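Local atomic coordinates of sister chromatid cohesion protein (Chaetomium thermophilum, PDB entry 5T8V), a protein that probably loads the cohesin complex onto chromatin, the piece described here being its C-terminal fragment, built largely of helical HEAT repeats. Residues 1278-1283 / 1374-1379; 150-155 / 218-223; 637-640 / 645-648; 293-298 / 419-424. All blocks are in the same frame, centred on the assembly; numbering follows the deposited sequence.

Interaction 1 of 4, residues 1278-1283 / 1374-1379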
# COMPACT_ATOMS: atom_id res chain seq x y z
N PHE A 1278 -40.78 -9.73 -7.75
CA PHE A 1278 -39.56 -10.52 -7.88
C PHE A 1278 -38.74 -10.07 -9.08
O PHE A 1278 -37.51 -9.97 -8.99
CB PHE A 1278 -39.88 -12.01 -7.99
CG PHE A 1278 -38.71 -12.85 -8.41
CD1 PHE A 1278 -37.72 -13.18 -7.50
CD2 PHE A 1278 -38.59 -13.30 -9.71
CE1 PHE A 1278 -36.64 -13.95 -7.88
CE2 PHE A 1278 -37.51 -14.07 -10.10
CZ PHE A 1278 -36.53 -14.39 -9.18
N ILE A 1279 -39.39 -9.78 -10.21
CA ILE A 1279 -38.64 -9.49 -11.43
C ILE A 1279 -38.45 -7.99 -11.68
O ILE A 1279 -37.77 -7.63 -12.65
CB ILE A 1279 -39.29 -10.15 -12.67
CG1 ILE A 1279 -40.69 -9.61 -12.93
CG2 ILE A 1279 -39.31 -11.66 -12.50
CD1 ILE A 1279 -41.30 -10.15 -14.22
N ILE A 1280 -39.00 -7.12 -10.84
CA ILE A 1280 -38.61 -5.71 -10.89
C ILE A 1280 -37.45 -5.43 -9.94
O ILE A 1280 -36.55 -4.65 -10.27
CB ILE A 1280 -39.82 -4.78 -10.60
CG1 ILE A 1280 -40.31 -4.95 -9.16
CG2 ILE A 1280 -40.94 -5.02 -11.59
CD1 ILE A 1280 -39.82 -3.88 -8.22
N GLU A 1281 -37.45 -6.08 -8.78
CA GLU A 1281 -36.30 -5.97 -7.89
C GLU A 1281 -35.03 -6.46 -8.56
O GLU A 1281 -33.93 -6.04 -8.20
CB GLU A 1281 -36.56 -6.75 -6.60
CG GLU A 1281 -37.64 -6.14 -5.71
CD GLU A 1281 -37.99 -7.02 -4.53
OE1 GLU A 1281 -38.15 -8.24 -4.72
OE2 GLU A 1281 -38.09 -6.48 -3.40
N ASN A 1282 -35.16 -7.35 -9.56
CA ASN A 1282 -34.00 -7.72 -10.37
C ASN A 1282 -33.61 -6.59 -11.31
O ASN A 1282 -32.42 -6.35 -11.54
CB ASN A 1282 -34.29 -8.99 -11.17
CG ASN A 1282 -34.18 -10.25 -10.34
OD1 ASN A 1282 -33.08 -10.68 -10.00
ND2 ASN A 1282 -35.31 -10.86 -10.02
N LEU A 1283 -34.60 -5.89 -11.87
CA LEU A 1283 -34.30 -4.79 -12.79
C LEU A 1283 -33.56 -3.67 -12.07
O LEU A 1283 -32.69 -3.02 -12.66
CB LEU A 1283 -35.58 -4.26 -13.42
CG LEU A 1283 -36.37 -5.24 -14.29
CD1 LEU A 1283 -37.71 -4.64 -14.68
CD2 LEU A 1283 -35.57 -5.65 -15.52
N LEU A 1374 -47.62 -1.10 -10.99
CA LEU A 1374 -47.19 0.05 -11.79
C LEU A 1374 -46.34 1.01 -10.97
O LEU A 1374 -45.31 1.50 -11.45
CB LEU A 1374 -48.39 0.77 -12.38
CG LEU A 1374 -49.24 -0.03 -13.37
CD1 LEU A 1374 -50.51 -0.49 -12.70
CD2 LEU A 1374 -49.54 0.78 -14.61
N LEU A 1375 -46.75 1.30 -9.73
CA LEU A 1375 -45.96 2.20 -8.89
C LEU A 1375 -44.56 1.64 -8.65
O LEU A 1375 -43.58 2.39 -8.61
CB LEU A 1375 -46.67 2.45 -7.56
CG LEU A 1375 -47.88 3.38 -7.62
CD1 LEU A 1375 -49.16 2.59 -7.44
CD2 LEU A 1375 -47.79 4.47 -6.57
N ALA A 1376 -44.45 0.32 -8.49
CA ALA A 1376 -43.14 -0.30 -8.32
C ALA A 1376 -42.31 -0.18 -9.60
O ALA A 1376 -41.13 0.20 -9.56
CB ALA A 1376 -43.30 -1.76 -7.90
N ILE A 1377 -42.92 -0.51 -10.74
CA ILE A 1377 -42.24 -0.37 -12.02
C ILE A 1377 -41.66 1.03 -12.16
O ILE A 1377 -40.47 1.21 -12.43
CB ILE A 1377 -43.19 -0.70 -13.19
CG1 ILE A 1377 -43.61 -2.17 -13.15
CG2 ILE A 1377 -42.52 -0.39 -14.53
CD1 ILE A 1377 -44.75 -2.50 -14.09
N TRP A 1378 -42.51 2.05 -11.99
CA TRP A 1378 -42.05 3.42 -12.15
C TRP A 1378 -41.01 3.79 -11.11
O TRP A 1378 -40.10 4.57 -11.40
CB TRP A 1378 -43.24 4.39 -12.08
CG TRP A 1378 -42.85 5.79 -12.39
CD1 TRP A 1378 -42.54 6.78 -11.51
CD2 TRP A 1378 -42.71 6.37 -13.70
NE1 TRP A 1378 -42.23 7.94 -12.17
CE2 TRP A 1378 -42.32 7.71 -13.52
CE3 TRP A 1378 -42.87 5.88 -15.00
CZ2 TRP A 1378 -42.10 8.57 -14.60
CZ3 TRP A 1378 -42.65 6.73 -16.06
CH2 TRP A 1378 -42.27 8.06 -15.86
N GLU A 1379 -41.13 3.26 -9.89
CA GLU A 1379 -40.11 3.51 -8.87
C GLU A 1379 -38.75 3.04 -9.35
O GLU A 1379 -37.78 3.81 -9.36
CB GLU A 1379 -40.50 2.81 -7.57
CG GLU A 1379 -39.53 3.06 -6.41
CD GLU A 1379 -39.47 4.51 -6.00
OE1 GLU A 1379 -40.43 5.26 -6.30
OE2 GLU A 1379 -38.47 4.91 -5.37
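The backbone bond from Trp1378 N to Leu1374 O, 2.9 Å long, holds the helical turn that presents Ala1376 and Ile1377 to Ile1280. Contact across the two helices is wholly apolar, and Ile1280 is the one residue of 1278-1283 that makes it. Its side chain uses both branches. The longer branch ends in Ile1280 CD1, which lies 4.1 Å from the methyl CB of Ala1376. The shorter branch, Ile1280 CG2, lies 4.2 Å from Ile1377 CG1. Ile1280 CG1 stands between its own backbone N and carbonyl carbon (chi1 65°), which leaves CG2 beside the N, and the two branches part toward successive residues of the other helix. Ala1376 aims its methyl at Ile1280, while Ile1377 is met along its flank, at CG1. Ile1377 also touches Met1301 and Val1305 of helix 1291-1319, and Ile1280 reaches Ile1428 of helix 1422-1431, so the contact is buried among other helices. Polar groups of 1278-1283 serve neighbours instead. Asn1282 ND2 lies over the centre of the Phe1278 ring, 3.7 Å above its plane. The same nitrogen makes a weak, bent bond to Phe1278 O, with an angle of 119° at the hydrogen. Asn1282 OD1 accepts from Leu1230 N, and Glu1281 OE1 from Gly1220 N, which ties this helix to the chain around 1220-1230. Helices 1271-1284 and 1364-1387 thus pack through a small apolar contact, as helices do throughout an all-helical HEAT-repeat protein, here near the C-terminal end of the chain.

Interaction 2 of 4, residues 150-155 / 218-223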
# COMPACT_ATOMS: atom_id res chain seq x y z
N ASN A 150 24.64 62.92 -1.92
CA ASN A 150 25.26 62.70 -3.22
C ASN A 150 26.37 61.66 -3.14
O ASN A 150 26.57 60.88 -4.08
CB ASN A 150 25.80 64.02 -3.76
CG ASN A 150 26.37 63.88 -5.16
OD1 ASN A 150 25.63 63.67 -6.12
ND2 ASN A 150 27.69 64.00 -5.28
N ALA A 151 27.12 61.63 -2.03
CA ALA A 151 28.16 60.62 -1.88
C ALA A 151 27.55 59.22 -1.88
O ALA A 151 28.04 58.31 -2.55
CB ALA A 151 28.96 60.86 -0.60
N ILE A 152 26.46 59.04 -1.12
CA ILE A 152 25.73 57.78 -1.16
C ILE A 152 25.31 57.46 -2.59
O ILE A 152 25.45 56.32 -3.05
CB ILE A 152 24.52 57.83 -0.21
CG1 ILE A 152 24.99 58.03 1.23
CG2 ILE A 152 23.70 56.54 -0.32
CD1 ILE A 152 23.88 58.27 2.22
N GLU A 153 24.80 58.46 -3.31
CA GLU A 153 24.38 58.23 -4.69
C GLU A 153 25.53 57.71 -5.54
O GLU A 153 25.38 56.75 -6.30
CB GLU A 153 23.80 59.52 -5.27
CG GLU A 153 22.72 59.29 -6.32
CD GLU A 153 21.48 58.65 -5.73
OE1 GLU A 153 21.26 58.77 -4.51
OE2 GLU A 153 20.72 58.01 -6.50
N GLN A 154 26.70 58.35 -5.42
CA GLN A 154 27.87 57.92 -6.19
C GLN A 154 28.26 56.49 -5.84
O GLN A 154 28.49 55.66 -6.72
CB GLN A 154 29.04 58.87 -5.93
CG GLN A 154 28.80 60.29 -6.42
CD GLN A 154 29.84 61.27 -5.91
OE1 GLN A 154 30.40 61.10 -4.82
NE2 GLN A 154 30.11 62.31 -6.69
N ALA A 155 28.35 56.18 -4.54
CA ALA A 155 28.70 54.83 -4.12
C ALA A 155 27.72 53.81 -4.70
O ALA A 155 28.13 52.78 -5.23
CB ALA A 155 28.72 54.75 -2.59
N GLU A 218 14.25 55.29 0.81
CA GLU A 218 13.75 53.99 0.39
C GLU A 218 14.17 53.64 -1.04
O GLU A 218 14.21 52.46 -1.39
CB GLU A 218 12.22 53.95 0.50
CG GLU A 218 11.57 52.69 -0.05
CD GLU A 218 10.09 52.61 0.28
OE1 GLU A 218 9.75 52.22 1.42
OE2 GLU A 218 9.27 52.94 -0.60
N THR A 219 14.49 54.64 -1.86
CA THR A 219 14.98 54.36 -3.20
C THR A 219 16.41 53.83 -3.17
O THR A 219 16.77 52.95 -3.96
CB THR A 219 14.90 55.63 -4.06
OG1 THR A 219 15.57 56.71 -3.39
CG2 THR A 219 13.45 56.01 -4.32
N VAL A 220 17.23 54.33 -2.24
CA VAL A 220 18.58 53.81 -2.07
C VAL A 220 18.54 52.35 -1.65
O VAL A 220 19.19 51.49 -2.25
CB VAL A 220 19.36 54.67 -1.05
CG1 VAL A 220 20.70 54.03 -0.71
CG2 VAL A 220 19.56 56.08 -1.59
N THR A 221 17.77 52.04 -0.60
CA THR A 221 17.69 50.67 -0.12
C THR A 221 17.02 49.75 -1.13
O THR A 221 17.35 48.57 -1.20
CB THR A 221 16.95 50.61 1.22
OG1 THR A 221 15.62 51.10 1.05
CG2 THR A 221 17.67 51.45 2.26
N ASN A 222 16.07 50.27 -1.91
CA ASN A 222 15.48 49.47 -2.97
C ASN A 222 16.52 49.12 -4.03
O ASN A 222 16.60 47.97 -4.48
CB ASN A 222 14.30 50.21 -3.60
CG ASN A 222 13.03 50.12 -2.76
OD1 ASN A 222 13.04 49.60 -1.65
ND2 ASN A 222 11.93 50.63 -3.31
N ALA A 223 17.34 50.10 -4.42
CA ALA A 223 18.39 49.84 -5.39
C ALA A 223 19.40 48.83 -4.85
O ALA A 223 19.86 47.94 -5.57
CB ALA A 223 19.08 51.14 -5.78
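The flat carboxylate of Glu153 comes up beside Val220, with Glu153 OE1 4.3 Å from Val220 CG2. It marks the border of a small apolar contact and makes no bond to Val220. A second flat group is the backbone carbonyl of Glu218. Glu218 O accepts from Asn222 N at 2.9 Å and from Thr221 OG1 at 3.1 Å, both on the same face of its plane. The hydroxyl sits 43° out of the carbonyl plane. This pairing belongs to the first turn of helix 218-232, the turn that carries Val220. The centre of the contact is Ile152 CG2 against Val220 CG1, 3.9 Å apart. Both methyls extend anti to the backbone N of their residues (for Val220, chi1 172°), and the two side chains cross at about a right angle. Glu153 starts off to one side, but its chain bends so that the carboxylate ends nearer Val220. The acidic Glu149 lies close to it, which would probably make the local potential negative. Ile152 also touches Met134 of helix 120-136 and Met137. Helices 149-172 and 218-232 pack here side chain to side chain, as in the all-helical, HEAT-repeat build of this cohesin loader.

Interaction 3 of 4, residues 637-640 / 645-648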
# COMPACT_ATOMS: atom_id res chain seq x y z
N ASN A 637 8.02 3.13 3.18
CA ASN A 637 9.25 2.35 3.14
C ASN A 637 10.41 3.14 3.72
O ASN A 637 11.17 2.64 4.56
CB ASN A 637 9.56 1.91 1.71
CG ASN A 637 8.80 0.67 1.30
OD1 ASN A 637 9.10 -0.43 1.76
ND2 ASN A 637 7.82 0.83 0.43
N GLN A 638 10.57 4.40 3.29
CA GLN A 638 11.64 5.22 3.84
C GLN A 638 11.51 5.37 5.35
O GLN A 638 12.51 5.31 6.07
CB GLN A 638 11.64 6.60 3.16
CG GLN A 638 12.06 6.56 1.70
CD GLN A 638 12.08 7.93 1.06
OE1 GLN A 638 11.46 8.87 1.55
NE2 GLN A 638 12.81 8.05 -0.05
N VAL A 639 10.29 5.55 5.85
CA VAL A 639 10.08 5.68 7.29
C VAL A 639 10.52 4.41 8.00
O VAL A 639 11.17 4.46 9.05
CB VAL A 639 8.61 6.03 7.59
CG1 VAL A 639 8.31 5.89 9.08
CG2 VAL A 639 8.30 7.44 7.13
N MET A 640 10.15 3.24 7.45
CA MET A 640 10.51 1.98 8.09
C MET A 640 12.02 1.78 8.11
O MET A 640 12.60 1.46 9.15
CB MET A 640 9.83 0.82 7.35
CG MET A 640 8.33 0.73 7.59
SD MET A 640 7.51 -0.38 6.43
CE MET A 640 8.43 -1.89 6.66
N THR A 645 12.55 0.63 14.52
CA THR A 645 11.98 0.41 15.84
C THR A 645 10.48 0.69 15.88
O THR A 645 9.81 0.24 16.81
CB THR A 645 12.69 1.27 16.89
OG1 THR A 645 12.43 2.65 16.62
CG2 THR A 645 14.19 1.02 16.87
N ILE A 646 9.94 1.41 14.89
CA ILE A 646 8.51 1.66 14.86
C ILE A 646 7.71 0.41 14.51
O ILE A 646 6.48 0.43 14.57
CB ILE A 646 8.14 2.77 13.86
CG1 ILE A 646 8.52 2.37 12.43
CG2 ILE A 646 8.83 4.08 14.25
CD1 ILE A 646 8.04 3.33 11.38
N LEU A 647 8.39 -0.67 14.13
CA LEU A 647 7.73 -1.95 13.88
C LEU A 647 7.65 -2.82 15.13
O LEU A 647 7.17 -3.95 15.05
CB LEU A 647 8.48 -2.71 12.78
CG LEU A 647 8.55 -2.00 11.42
CD1 LEU A 647 9.54 -2.69 10.52
CD2 LEU A 647 7.17 -1.94 10.77
N ASP A 648 8.09 -2.31 16.27
CA ASP A 648 8.13 -3.08 17.51
C ASP A 648 6.90 -2.81 18.36
O ASP A 648 6.24 -1.77 18.24
CB ASP A 648 9.40 -2.74 18.30
CG ASP A 648 10.66 -3.14 17.57
OD1 ASP A 648 10.60 -4.03 16.69
OD2 ASP A 648 11.73 -2.57 17.88
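Ile646 lays its CD1 methyl against Val639 CG1, at a distance of 3.5 Å, and the two side chains cross at about a right angle. The conformation of Ile646 brings this about. Its CG1 stands between the backbone N and the carbonyl carbon (chi1 63°), and the branch then runs extended, so that CD1 lies farthest out toward the helix. Ile646 CD1 also comes within 4.3 Å of Met640 CA and so rests partly on the helix backbone. Beside this pair is a second one, Met640 with Leu647. From CA to the sulfur the Met640 chain is extended. It bends at chi3 (56°), which turns Met640 CE to 4.1 Å from Leu647 CD1. These two side chains also cross near a right angle. Both Leu647 and Ile646 point toward the helix. The 3-10 turn ends with Asp648 N bonded to Thr645 O, at 3.1 Å. Thus the turn folds back on the end of helix 628-642 that leads into it. Helix 652-660 follows and touches Ile646 and Leu647 through Val653. Helix 446-474 meets Val639, and helix 666-682 meets Met640.

Interaction 4 of 4, residues 293-298 / 419-424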
# COMPACT_ATOMS: atom_id res chain seq x y z
N ARG A 293 22.14 23.32 -6.33
CA ARG A 293 22.53 23.56 -4.94
C ARG A 293 24.02 23.88 -4.92
O ARG A 293 24.87 22.99 -4.83
CB ARG A 293 22.19 22.36 -4.08
CG ARG A 293 20.74 21.90 -4.21
CD ARG A 293 20.45 20.70 -3.34
NE ARG A 293 19.04 20.31 -3.40
CZ ARG A 293 18.53 19.44 -4.28
NH1 ARG A 293 19.31 18.86 -5.18
NH2 ARG A 293 17.24 19.15 -4.24
N THR A 294 24.34 25.17 -4.99
CA THR A 294 25.71 25.64 -5.11
C THR A 294 26.20 26.36 -3.85
O THR A 294 27.25 27.01 -3.89
CB THR A 294 25.85 26.57 -6.32
OG1 THR A 294 25.13 27.79 -6.08
CG2 THR A 294 25.30 25.90 -7.57
N PHE A 295 25.47 26.26 -2.74
CA PHE A 295 25.84 26.90 -1.48
C PHE A 295 26.31 25.81 -0.53
O PHE A 295 25.50 25.08 0.04
CB PHE A 295 24.66 27.68 -0.91
CG PHE A 295 25.01 28.55 0.27
CD1 PHE A 295 25.47 29.84 0.08
CD2 PHE A 295 24.88 28.07 1.56
CE1 PHE A 295 25.79 30.63 1.16
CE2 PHE A 295 25.19 28.86 2.64
CZ PHE A 295 25.65 30.14 2.44
N LYS A 296 27.62 25.71 -0.35
CA LYS A 296 28.20 24.66 0.47
C LYS A 296 28.11 25.03 1.94
O LYS A 296 28.37 26.17 2.33
CB LYS A 296 29.66 24.41 0.09
CG LYS A 296 29.88 24.12 -1.39
CD LYS A 296 29.17 22.86 -1.84
CE LYS A 296 29.43 22.58 -3.31
NZ LYS A 296 28.74 21.35 -3.79
N LEU A 297 27.74 24.05 2.76
CA LEU A 297 27.66 24.22 4.21
C LEU A 297 28.87 23.58 4.87
O LEU A 297 29.47 22.65 4.34
CB LEU A 297 26.38 23.61 4.76
CG LEU A 297 25.07 24.09 4.12
CD1 LEU A 297 23.89 23.32 4.70
CD2 LEU A 297 24.89 25.59 4.32
N ALA A 298 29.22 24.10 6.05
CA ALA A 298 30.37 23.58 6.78
C ALA A 298 30.31 22.07 6.91
O ALA A 298 31.30 21.37 6.68
CB ALA A 298 30.45 24.24 8.16
N PRO A 419 22.33 22.91 13.61
CA PRO A 419 22.13 24.03 14.54
C PRO A 419 22.44 25.39 13.93
O PRO A 419 22.01 26.41 14.49
CB PRO A 419 23.08 23.71 15.70
CG PRO A 419 24.10 22.78 15.13
CD PRO A 419 23.37 21.98 14.09
N ASP A 420 23.17 25.43 12.82
CA ASP A 420 23.39 26.70 12.12
C ASP A 420 22.13 27.24 11.49
O ASP A 420 22.10 28.42 11.12
CB ASP A 420 24.45 26.52 11.03
CG ASP A 420 25.83 26.30 11.58
OD1 ASP A 420 25.95 25.96 12.78
OD2 ASP A 420 26.81 26.46 10.82
N TRP A 421 21.08 26.43 11.36
CA TRP A 421 19.91 26.77 10.56
C TRP A 421 18.64 26.40 11.32
O TRP A 421 17.86 25.55 10.89
CB TRP A 421 19.97 26.07 9.21
CG TRP A 421 21.14 26.50 8.38
CD1 TRP A 421 22.30 25.82 8.18
CD2 TRP A 421 21.26 27.73 7.65
NE1 TRP A 421 23.14 26.55 7.37
CE2 TRP A 421 22.53 27.72 7.03
CE3 TRP A 421 20.43 28.84 7.46
CZ2 TRP A 421 22.97 28.77 6.23
CZ3 TRP A 421 20.87 29.88 6.67
CH2 TRP A 421 22.13 29.84 6.07
N PRO A 422 18.39 27.05 12.46
CA PRO A 422 17.19 26.73 13.24
C PRO A 422 15.88 27.11 12.55
O PRO A 422 14.82 26.69 13.03
CB PRO A 422 17.38 27.53 14.54
CG PRO A 422 18.34 28.61 14.19
CD PRO A 422 19.26 28.02 13.16
N ALA A 423 15.92 27.87 11.46
CA ALA A 423 14.70 28.21 10.75
C ALA A 423 14.16 27.06 9.91
O ALA A 423 13.01 27.14 9.45
CB ALA A 423 14.93 29.43 9.85
N ALA A 424 14.95 26.01 9.71
CA ALA A 424 14.45 24.84 8.98
C ALA A 424 13.26 24.22 9.69
O ALA A 424 12.24 23.91 9.06
CB ALA A 424 15.57 23.81 8.81
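This is an apolar contact between strand 295-296, with the residue that follows it, and the loop leading into helix 423-440. Trp421 is set against Leu297 and Phe295. Leu297 gives its CD2 methyl to the indole. Leu297 CD2 lies 3.6 Å from Trp421 NE1 and 4.2 Å from Trp421 CZ2, so the methyl lies nearest the indole nitrogen, with CE2 and CZ2 farther off. The Leu297 side chain and the indole cross obliquely. Phe295 adds its ring from the strand, with Phe295 CE2 4.2 Å from Trp421 CZ2. Its CG lies anti to its backbone N (chi1 -171°), which carries the ring out toward Trp421. Strand 295-296 pairs with strand 302-303 as a beta hairpin, a rare piece of sheet in an otherwise helical solenoid of HEAT repeats, and Phe295 bonds through its backbone to Ile303. The contact joins that hairpin to the start of helix 423-440. There Ala424 N is bonded to Trp421 O at 3.2 Å. The indole also touches Met311 and Arg312 of helix 305-315, and Phe295 rests on Arg254 and Met258 of helix 247-267. Next to the tryptophan, Asp420 forms a salt bridge with Arg520 of helix 509-520.

How the interactions relate
The four contacts follow one another along the chain in the order 2, 4, 3, 1, each closing before the next opens, and none touches another. Interactions 3 and 4 have the closest centres, 28 Å apart, with nearest atoms about 13 Å apart. Interactions 2 and 4 have centres about 31 Å apart and lie on the same side of the chain's centre. Interaction 1 lies far off. Its centre is about 71 Å from that of interaction 4, across the chain's centre, and about 85 Å from that of interaction 2. The centre of interaction 3 is near the middle, 14 Å from the centre of the chain. The contacts thus sample an elongated helical protein from near its start to near its C-terminal end.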